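Long-range contacts in diaminopimelate decarboxylase (Methanocaldococcus jannaschii, PDB 1TWI), which catalyses the pyridoxal-phosphate-dependent decarboxylation of meso-diaminopimelate to L-lysine, the last step of lysine biosynthesis, and works as a homodimer: residues I108-N113 against A126-F131; F131-I136 against V155-N160; N203-H208 against I242-L247. One frame throughout, in Å; residues are numbered along the deposited sequence.

How the contacts relate
All three contacts pair neighbouring strands of one parallel sheet, the closed barrel of the pyridoxal-binding domain. Contacts 1 and 2 share Phe-131, with centres about 10 Å apart; the centre of contact 3 is about 9 Å from that of contact 2, where strand 202-208 runs beside strand 153-160. Contact 1 reaches contact 3 across the barrel interior: Arg-129 NE and Asp-244 OD2 form a salt bridge of 2.8 Å. Near the cofactor the three converge. Asn-111, Arg-158 and His-208 all belong to the pyridoxal-phosphate pocket, and Asn-132 ND2, which is 2.9 Å from Asn-111 OD1, also packs on His-208. Contacts 1 and 2 touch the second subunit as well.

Contact 1: I108-N113 against A126-F131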
loop_
_atom_site.group_PDB
_atom_site.type_symbol
_atom_site.label_atom_id
_atom_site.label_comp_id
_atom_site.label_asym_id
_atom_site.label_seq_id
_atom_site.Cartn_x
_atom_site.Cartn_y
_atom_site.Cartn_z
ATOM N N ILE A 108 3.927 -3.366 -27.712
ATOM C CA ILE A 108 3.896 -2.574 -26.479
ATOM C C ILE A 108 2.959 -1.374 -26.628
ATOM O O ILE A 108 3.121 -0.596 -27.586
ATOM C CB ILE A 108 5.326 -2.071 -26.115
ATOM C CG1 ILE A 108 6.228 -3.282 -25.771
ATOM C CG2 ILE A 108 5.276 -1.179 -24.835
ATOM C CD1 ILE A 108 7.732 -2.900 -25.489
ATOM N N VAL A 109 1.992 -1.232 -25.703
ATOM C CA VAL A 109 1.115 -0.043 -25.715
ATOM C C VAL A 109 1.346 0.635 -24.365
ATOM O O VAL A 109 1.582 -0.018 -23.339
ATOM C CB VAL A 109 -0.425 -0.365 -25.910
ATOM C CG1 VAL A 109 -0.644 -0.880 -27.407
ATOM C CG2 VAL A 109 -0.904 -1.425 -24.911
ATOM N N PHE A 110 1.297 1.955 -24.389
ATOM C CA PHE A 110 1.579 2.769 -23.186
ATOM C C PHE A 110 0.312 3.518 -22.721
ATOM O O PHE A 110 -0.206 4.373 -23.433
ATOM C CB PHE A 110 2.704 3.779 -23.570
ATOM C CG PHE A 110 3.432 4.399 -22.388
ATOM C CD1 PHE A 110 2.821 4.505 -21.139
ATOM C CD2 PHE A 110 4.715 4.939 -22.567
ATOM C CE1 PHE A 110 3.454 5.157 -20.053
ATOM C CE2 PHE A 110 5.374 5.580 -21.514
ATOM C CZ PHE A 110 4.737 5.700 -20.234
ATOM N N ASN A 111 -0.220 3.141 -21.564
ATOM C CA ASN A 111 -1.405 3.788 -20.960
ATOM C C ASN A 111 -0.958 4.719 -19.859
ATOM O O ASN A 111 0.155 4.586 -19.343
ATOM C CB ASN A 111 -2.308 2.722 -20.281
ATOM C CG ASN A 111 -3.147 1.988 -21.266
ATOM O OD1 ASN A 111 -3.926 2.610 -21.953
ATOM N ND2 ASN A 111 -2.985 0.647 -21.360
ATOM N N GLY A 112 -1.824 5.656 -19.496
ATOM C CA GLY A 112 -1.521 6.502 -18.355
ATOM C C GLY A 112 -2.078 7.881 -18.505
ATOM O O GLY A 112 -2.001 8.415 -19.595
ATOM N N ASN A 113 -2.596 8.465 -17.430
ATOM C CA ASN A 113 -3.175 9.800 -17.479
ATOM C C ASN A 113 -2.192 10.919 -17.117
ATOM O O ASN A 113 -2.566 12.092 -17.127
ATOM C CB ASN A 113 -4.387 9.872 -16.544
ATOM C CG ASN A 113 -4.000 9.708 -15.083
ATOM O OD1 ASN A 113 -3.810 8.586 -14.610
ATOM N ND2 ASN A 113 -3.856 10.837 -14.362
ATOM N N ALA A 126 11.900 4.003 -28.154
ATOM C CA ALA A 126 11.690 2.552 -28.202
ATOM C C ALA A 126 10.716 2.156 -29.309
ATOM O O ALA A 126 10.484 0.965 -29.502
ATOM C CB ALA A 126 11.152 2.042 -26.885
ATOM N N ASN A 127 10.123 3.134 -29.983
ATOM C CA ASN A 127 9.177 2.918 -31.105
ATOM C C ASN A 127 8.040 1.939 -30.735
ATOM O O ASN A 127 7.756 0.943 -31.456
ATOM C CB ASN A 127 9.971 2.425 -32.347
ATOM C CG ASN A 127 9.124 2.367 -33.642
ATOM O OD1 ASN A 127 8.264 3.238 -33.937
ATOM N ND2 ASN A 127 9.391 1.344 -34.431
ATOM N N ILE A 128 7.390 2.229 -29.607
ATOM C CA ILE A 128 6.307 1.387 -29.132
ATOM C C ILE A 128 5.169 1.435 -30.152
ATOM O O ILE A 128 5.044 2.393 -30.950
ATOM C CB ILE A 128 5.810 1.859 -27.754
ATOM C CG1 ILE A 128 5.414 3.346 -27.785
ATOM C CG2 ILE A 128 6.902 1.626 -26.693
ATOM C CD1 ILE A 128 4.778 3.812 -26.409
ATOM N N ARG A 129 4.350 0.408 -30.150
ATOM C CA ARG A 129 3.188 0.352 -31.051
ATOM C C ARG A 129 2.283 1.611 -30.924
ATOM O O ARG A 129 1.795 2.166 -31.913
ATOM C CB ARG A 129 2.356 -0.887 -30.710
ATOM C CG ARG A 129 1.313 -1.200 -31.824
ATOM C CD ARG A 129 0.285 -2.305 -31.350
ATOM N NE ARG A 129 -0.619 -2.588 -32.464
ATOM C CZ ARG A 129 -0.348 -3.401 -33.486
ATOM N NH1 ARG A 129 -1.244 -3.555 -34.466
ATOM N NH2 ARG A 129 0.790 -4.103 -33.518
ATOM N N ALA A 130 2.039 2.040 -29.692
ATOM C CA ALA A 130 1.231 3.236 -29.470
ATOM C C ALA A 130 1.205 3.763 -28.058
ATOM O O ALA A 130 1.341 3.004 -27.093
ATOM C CB ALA A 130 -0.231 2.996 -29.858
ATOM N N PHE A 131 1.018 5.074 -27.964
ATOM C CA PHE A 131 0.712 5.686 -26.687
ATOM C C PHE A 131 -0.865 5.674 -26.738
ATOM O O PHE A 131 -1.459 6.132 -27.751
ATOM C CB PHE A 131 1.120 7.152 -26.678
ATOM C CG PHE A 131 2.608 7.355 -26.581
ATOM C CD1 PHE A 131 3.238 7.390 -25.344
ATOM C CD2 PHE A 131 3.378 7.487 -27.750
ATOM C CE1 PHE A 131 4.619 7.558 -25.259
ATOM C CE2 PHE A 131 4.787 7.658 -27.692
ATOM C CZ PHE A 131 5.404 7.697 -26.442
#
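Val-109 faces Ala-130 and Phe-110 faces Phe-131 across two neighbouring parallel strands, joined through helix 117-125 in a beta-alpha-beta unit of the TIM-type barrel that holds the pyridoxal phosphate. The backbone link is the bond from Phe-110 N to Ala-130 O, 2.9 Å long. The same oxygen also takes a CA-H...O contact from Val-109 CA at 3.4 Å. One residue pair earlier, Ile-108 O lies against Arg-129 CB, 3.2 Å away.

On one side of the sheet, Val-109 and Ala-130 face the barrel interior, where Val-109 packs on Glu-290 and Ala-130 on Val-205. Polar ends here look beyond the two segments: Arg-129 towards Asp-244, and Asn-111, which touches the cofactor and whose OD1 is taken by Asn-132, with ND2 given to both Asp-88 and Glu-290.

The apolar packing lies on the opposite side, which carries Phe-110 and Phe-131 and faces helix 117-125. Both rings point the same way from their strands, with planes 25° apart but slid so far that they barely overlap; the centroids are 5.8 Å apart and contact runs from Phe-110 CD2 to Phe-131 CE1. The side chains of Ile-128 and Ile-108 cross at about a right angle and touch CG2 to CG2, 3.7 Å apart. Ile-128 also touches both rings. Its CG1 branch sits between backbone N and carbonyl carbon (chi1 55°) and chi2 is extended, which brings CD1 to the edge of the Phe-110 ring, 3.5 Å from Phe-110 CB, while the same methyl stands over the centre of the Phe-131 ring, 3.8 Å above its plane.

Contact 2: F131-I136 against V155-N160; sequences FNVDSI and VAFRIN
Val-133 packs against Val-155 and Phe-157, its CG2 methyl 3.8 Å from Val-155 CG1 and its CB 4.1 Å from Phe-157 CD2. Its chi1 of 176° sets CG1 anti to the backbone N and turns CG2 back beside that N, against the carbonyl oxygen of Ala-156, 3.4 Å from CG2. The two valines meet at a slant. Helix 136-149 covers the Phe-131, Val-133 and Val-155 part of this face with Ile-142, and helix 188-198 covers the Phe-157 part.

Three backbone bonds hold the strands in register: Ala-156 N to Phe-131 O, 2.8 Å long, Val-133 N to Ala-156 O, and Arg-158 N to Val-133 O. This is a beta-alpha-beta crossover of the parallel barrel, strand 130-133 leading through helix 136-149 into strand 153-160.

Asn-132 and Ala-156 face the barrel interior, where Asn-132 OD1 touches Ala-156 CB at 3.3 Å, its ND2 being occupied by Asn-111. Beyond the end of strand 130-133, the carboxylate of Asp-134 and the guanidinium of Arg-158 are not in direct contact. A water bridges them, donating to Asp-134 OD2 and accepting from Arg-158 NH1 at 2.9 Å. Asp-134 OD2 also accepts from Gly-181 N and OD1 forms a salt bridge with Lys-310 of the second subunit, while Arg-158, extended from CG to NE, reaches the pyridoxal phosphate and packs on Cys-358 of the second subunit.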
loop_
_atom_site.group_PDB
_atom_site.type_symbol
_atom_site.label_atom_id
_atom_site.label_comp_id
_atom_site.label_asym_id
_atom_site.label_seq_id
_atom_site.Cartn_x
_atom_site.Cartn_y
_atom_site.Cartn_z
ATOM N N PHE A 131 1.018 5.074 -27.964
ATOM C CA PHE A 131 0.712 5.686 -26.687
ATOM C C PHE A 131 -0.865 5.674 -26.738
ATOM O O PHE A 131 -1.459 6.132 -27.751
ATOM C CB PHE A 131 1.120 7.152 -26.678
ATOM C CG PHE A 131 2.608 7.355 -26.581
ATOM C CD1 PHE A 131 3.238 7.390 -25.344
ATOM C CD2 PHE A 131 3.378 7.487 -27.750
ATOM C CE1 PHE A 131 4.619 7.558 -25.259
ATOM C CE2 PHE A 131 4.787 7.658 -27.692
ATOM C CZ PHE A 131 5.404 7.697 -26.442
ATOM N N ASN A 132 -1.532 5.179 -25.683
ATOM C CA ASN A 132 -2.998 5.257 -25.629
ATOM C C ASN A 132 -3.231 6.603 -24.947
ATOM O O ASN A 132 -3.155 6.713 -23.723
ATOM C CB ASN A 132 -3.574 4.105 -24.790
ATOM C CG ASN A 132 -3.393 2.731 -25.464
ATOM O OD1 ASN A 132 -3.220 2.641 -26.691
ATOM N ND2 ASN A 132 -3.483 1.642 -24.658
ATOM N N VAL A 133 -3.522 7.625 -25.752
ATOM C CA VAL A 133 -3.675 9.007 -25.294
ATOM C C VAL A 133 -4.843 9.198 -24.401
ATOM O O VAL A 133 -5.953 8.820 -24.748
ATOM C CB VAL A 133 -3.817 9.972 -26.478
ATOM C CG1 VAL A 133 -4.071 11.403 -25.979
ATOM C CG2 VAL A 133 -2.548 9.905 -27.325
ATOM N N ASP A 134 -4.590 9.844 -23.264
ATOM C CA ASP A 134 -5.612 9.983 -22.255
ATOM C C ASP A 134 -6.336 11.319 -22.246
ATOM O O ASP A 134 -7.433 11.421 -21.704
ATOM C CB ASP A 134 -4.968 9.739 -20.882
ATOM C CG ASP A 134 -5.948 9.931 -19.738
ATOM O OD1 ASP A 134 -6.113 11.093 -19.247
ATOM O OD2 ASP A 134 -6.579 8.909 -19.347
ATOM N N SER A 135 -5.686 12.335 -22.820
ATOM C CA SER A 135 -6.208 13.696 -22.813
ATOM C C SER A 135 -5.660 14.491 -23.990
ATOM O O SER A 135 -4.647 14.098 -24.631
ATOM C CB SER A 135 -5.795 14.401 -21.498
ATOM O OG SER A 135 -4.387 14.530 -21.438
ATOM N N ILE A 136 -6.306 15.620 -24.276
ATOM C CA ILE A 136 -5.804 16.427 -25.353
ATOM C C ILE A 136 -4.424 16.995 -24.955
ATOM O O ILE A 136 -3.527 17.099 -25.787
ATOM C CB ILE A 136 -6.827 17.526 -25.709
ATOM C CG1 ILE A 136 -8.016 16.805 -26.428
ATOM C CG2 ILE A 136 -6.149 18.566 -26.616
ATOM C CD1 ILE A 136 -9.343 17.643 -26.572
ATOM N N VAL A 155 -0.181 7.131 -32.180
ATOM C CA VAL A 155 -1.128 7.415 -31.109
ATOM C C VAL A 155 -2.467 6.708 -31.292
ATOM O O VAL A 155 -3.008 6.690 -32.397
ATOM C CB VAL A 155 -1.424 8.956 -30.889
ATOM C CG1 VAL A 155 -0.125 9.684 -30.237
ATOM C CG2 VAL A 155 -1.799 9.638 -32.218
ATOM N N ALA A 156 -2.927 6.085 -30.193
ATOM C CA ALA A 156 -4.237 5.457 -30.105
ATOM C C ALA A 156 -4.947 6.401 -29.096
ATOM O O ALA A 156 -4.306 7.266 -28.483
ATOM C CB ALA A 156 -4.107 4.011 -29.535
ATOM N N PHE A 157 -6.259 6.289 -28.935
ATOM C CA PHE A 157 -6.947 7.183 -28.039
ATOM C C PHE A 157 -7.779 6.406 -27.070
ATOM O O PHE A 157 -8.584 5.556 -27.483
ATOM C CB PHE A 157 -7.853 8.142 -28.883
ATOM C CG PHE A 157 -7.062 9.042 -29.769
ATOM C CD1 PHE A 157 -6.477 8.558 -30.934
ATOM C CD2 PHE A 157 -6.762 10.326 -29.342
ATOM C CE1 PHE A 157 -5.569 9.353 -31.666
ATOM C CE2 PHE A 157 -5.851 11.133 -30.067
ATOM C CZ PHE A 157 -5.265 10.655 -31.204
ATOM N N ARG A 158 -7.594 6.669 -25.778
ATOM C CA ARG A 158 -8.396 5.956 -24.767
ATOM C C ARG A 158 -9.704 6.742 -24.674
ATOM O O ARG A 158 -9.715 7.900 -24.289
ATOM C CB ARG A 158 -7.707 5.962 -23.389
ATOM C CG ARG A 158 -8.576 5.339 -22.309
ATOM C CD ARG A 158 -7.838 5.195 -20.955
ATOM N NE ARG A 158 -8.653 4.411 -20.010
ATOM C CZ ARG A 158 -8.223 3.961 -18.842
ATOM N NH1 ARG A 158 -6.979 4.221 -18.450
ATOM N NH2 ARG A 158 -9.039 3.248 -18.066
ATOM N N ILE A 159 -10.800 6.098 -25.034
ATOM C CA ILE A 159 -12.104 6.754 -25.028
ATOM C C ILE A 159 -13.014 6.205 -23.938
ATOM O O ILE A 159 -12.860 5.050 -23.515
ATOM C CB ILE A 159 -12.836 6.515 -26.374
ATOM C CG1 ILE A 159 -13.028 4.979 -26.605
ATOM C CG2 ILE A 159 -11.944 6.915 -27.582
ATOM C CD1 ILE A 159 -13.794 4.629 -27.967
ATOM N N ASN A 160 -13.993 7.017 -23.528
ATOM C CA ASN A 160 -15.001 6.614 -22.537
ATOM C C ASN A 160 -16.292 6.590 -23.363
ATOM O O ASN A 160 -16.916 7.615 -23.550
ATOM C CB ASN A 160 -15.063 7.667 -21.466
ATOM C CG ASN A 160 -13.736 7.816 -20.784
ATOM O OD1 ASN A 160 -12.972 6.850 -20.742
ATOM N ND2 ASN A 160 -13.457 8.982 -20.230
HETATM O O HOH W 1 -5.267 6.410 -19.207
#

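Contact 3: N203-H208 against I242-L247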
loop_
_atom_site.group_PDB
_atom_site.type_symbol
_atom_site.label_atom_id
_atom_site.label_comp_id
_atom_site.label_asym_id
_atom_site.label_seq_id
_atom_site.Cartn_x
_atom_site.Cartn_y
_atom_site.Cartn_z
ATOM N N ASN A 203 0.755 9.794 -35.684
ATOM C CA ASN A 203 0.123 8.894 -36.604
ATOM C C ASN A 203 -0.974 8.168 -35.816
ATOM O O ASN A 203 -0.661 7.398 -34.888
ATOM C CB ASN A 203 1.190 7.904 -37.098
ATOM C CG ASN A 203 0.619 6.779 -37.920
ATOM O OD1 ASN A 203 0.831 5.595 -37.590
ATOM N ND2 ASN A 203 -0.078 7.111 -38.975
ATOM N N VAL A 204 -2.231 8.423 -36.201
ATOM C CA VAL A 204 -3.437 7.848 -35.568
ATOM C C VAL A 204 -3.545 6.382 -35.912
ATOM O O VAL A 204 -3.726 6.059 -37.093
ATOM C CB VAL A 204 -4.730 8.585 -36.070
ATOM C CG1 VAL A 204 -5.990 7.932 -35.428
ATOM C CG2 VAL A 204 -4.682 10.071 -35.645
ATOM N N VAL A 205 -3.456 5.494 -34.919
ATOM C CA VAL A 205 -3.525 4.045 -35.186
ATOM C C VAL A 205 -4.641 3.249 -34.430
ATOM O O VAL A 205 -4.810 2.066 -34.678
ATOM C CB VAL A 205 -2.192 3.276 -34.827
ATOM C CG1 VAL A 205 -1.020 3.723 -35.712
ATOM C CG2 VAL A 205 -1.879 3.450 -33.338
ATOM N N GLY A 206 -5.383 3.856 -33.516
ATOM C CA GLY A 206 -6.420 3.058 -32.871
ATOM C C GLY A 206 -7.199 3.746 -31.780
ATOM O O GLY A 206 -6.995 4.955 -31.506
ATOM N N VAL A 207 -8.127 3.006 -31.172
ATOM C CA VAL A 207 -8.900 3.517 -30.030
ATOM C C VAL A 207 -8.722 2.421 -28.936
ATOM O O VAL A 207 -8.518 1.252 -29.246
ATOM C CB VAL A 207 -10.411 3.690 -30.380
ATOM C CG1 VAL A 207 -10.611 4.862 -31.418
ATOM C CG2 VAL A 207 -10.929 2.390 -30.970
ATOM N N HIS A 208 -8.798 2.825 -27.686
ATOM C CA HIS A 208 -8.594 1.943 -26.531
ATOM C C HIS A 208 -9.704 2.248 -25.526
ATOM O O HIS A 208 -10.271 3.372 -25.485
ATOM C CB HIS A 208 -7.223 2.283 -25.905
ATOM C CG HIS A 208 -7.023 1.744 -24.523
ATOM N ND1 HIS A 208 -7.256 2.488 -23.393
ATOM C CD2 HIS A 208 -6.588 0.534 -24.089
ATOM C CE1 HIS A 208 -6.961 1.768 -22.320
ATOM N NE2 HIS A 208 -6.549 0.574 -22.717
ATOM N N ILE A 242 -9.645 3.293 -38.455
ATOM C CA ILE A 242 -8.977 2.795 -37.241
ATOM C C ILE A 242 -8.257 1.437 -37.452
ATOM O O ILE A 242 -8.889 0.442 -37.757
ATOM C CB ILE A 242 -10.060 2.684 -36.132
ATOM C CG1 ILE A 242 -10.553 4.087 -35.773
ATOM C CG2 ILE A 242 -9.481 1.986 -34.853
ATOM C CD1 ILE A 242 -9.352 4.970 -35.183
ATOM N N GLU A 243 -6.941 1.382 -37.243
ATOM C CA GLU A 243 -6.190 0.136 -37.449
ATOM C C GLU A 243 -6.265 -0.873 -36.318
ATOM O O GLU A 243 -6.249 -2.102 -36.555
ATOM C CB GLU A 243 -4.699 0.471 -37.722
ATOM C CG GLU A 243 -4.554 1.253 -39.035
ATOM C CD GLU A 243 -3.207 1.910 -39.234
ATOM O OE1 GLU A 243 -2.202 1.407 -38.654
ATOM O OE2 GLU A 243 -3.150 2.935 -39.990
ATOM N N ASP A 244 -6.367 -0.358 -35.090
ATOM C CA ASP A 244 -6.364 -1.160 -33.866
ATOM C C ASP A 244 -7.514 -0.810 -32.946
ATOM O O ASP A 244 -7.771 0.370 -32.723
ATOM C CB ASP A 244 -5.146 -0.857 -32.942
ATOM C CG ASP A 244 -3.786 -1.252 -33.519
ATOM O OD1 ASP A 244 -3.737 -2.057 -34.466
ATOM O OD2 ASP A 244 -2.740 -0.762 -32.973
ATOM N N VAL A 245 -8.170 -1.819 -32.394
ATOM C CA VAL A 245 -9.174 -1.612 -31.349
ATOM C C VAL A 245 -8.616 -2.396 -30.150
ATOM O O VAL A 245 -8.346 -3.593 -30.220
ATOM C CB VAL A 245 -10.569 -2.129 -31.753
ATOM C CG1 VAL A 245 -11.473 -2.178 -30.505
ATOM C CG2 VAL A 245 -11.181 -1.139 -32.773
ATOM N N ASN A 246 -8.402 -1.694 -29.043
ATOM C CA ASN A 246 -7.825 -2.320 -27.840
ATOM C C ASN A 246 -8.918 -2.216 -26.801
ATOM O O ASN A 246 -9.340 -1.100 -26.452
ATOM C CB ASN A 246 -6.552 -1.524 -27.457
ATOM C CG ASN A 246 -5.888 -2.009 -26.163
ATOM O OD1 ASN A 246 -6.513 -2.676 -25.317
ATOM N ND2 ASN A 246 -4.603 -1.630 -25.988
ATOM N N LEU A 247 -9.424 -3.368 -26.338
ATOM C CA LEU A 247 -10.523 -3.321 -25.389
ATOM C C LEU A 247 -10.135 -3.429 -23.926
ATOM O O LEU A 247 -10.991 -3.610 -23.051
ATOM C CB LEU A 247 -11.598 -4.374 -25.777
ATOM C CG LEU A 247 -12.198 -4.107 -27.195
ATOM C CD1 LEU A 247 -13.039 -5.348 -27.671
ATOM C CD2 LEU A 247 -13.106 -2.857 -27.183
HETATM O O HOH W 2 -5.988 4.234 -37.498
HETATM O O HOH W 3 -2.490 5.592 -39.718
#
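Strands 203-208 and 244-246 run parallel with their directions 26° apart, joined by bonds from Val-207 N to Asp-244 O (3.1 Å) and from Asn-246 N to Val-207 O, and by a weak one from Asp-244 N to Val-205 O. Gly-206 CA comes as close as 3.0 Å to Asp-244 O, so the strands lie tightly together here. Where the pairing opens, two waters take over: one links Val-204 O to Glu-243 N, the other donates to both Val-204 O and Glu-243 OE2.

Toward helix 219-237, Val-207 meets Ile-242 and Val-245. Its CG1 touches Ile-242 CD1 at 4.0 Å, the two chains crossing at about a right angle, while CG2 lies alongside Val-245 CG2. Ile-242 CG2 also rests on Gly-206 CA.

On the interior face, His-208 and Asn-246 run side by side, both with CG anti to the backbone N (chi1 164° and 176°). Ring and amide planes stand 89° apart, and the ring edge at CD2 meets Asn-246 CG at 3.4 Å. Both are hydrogen-bonded to Glu-290, His-208 NE2 to OE1 and Asn-246 ND2 to OE2, while Asn-246 OD1 accepts from Gly-248 N. Asp-244 OD1 is hydrogen-bonded to Asn-286, its OD2 being taken by Arg-129. His-208 touches the pyridoxal phosphate at the C-terminal ends of the strands, where TIM-type barrels carry their active sites, as in this class-II decarboxylase.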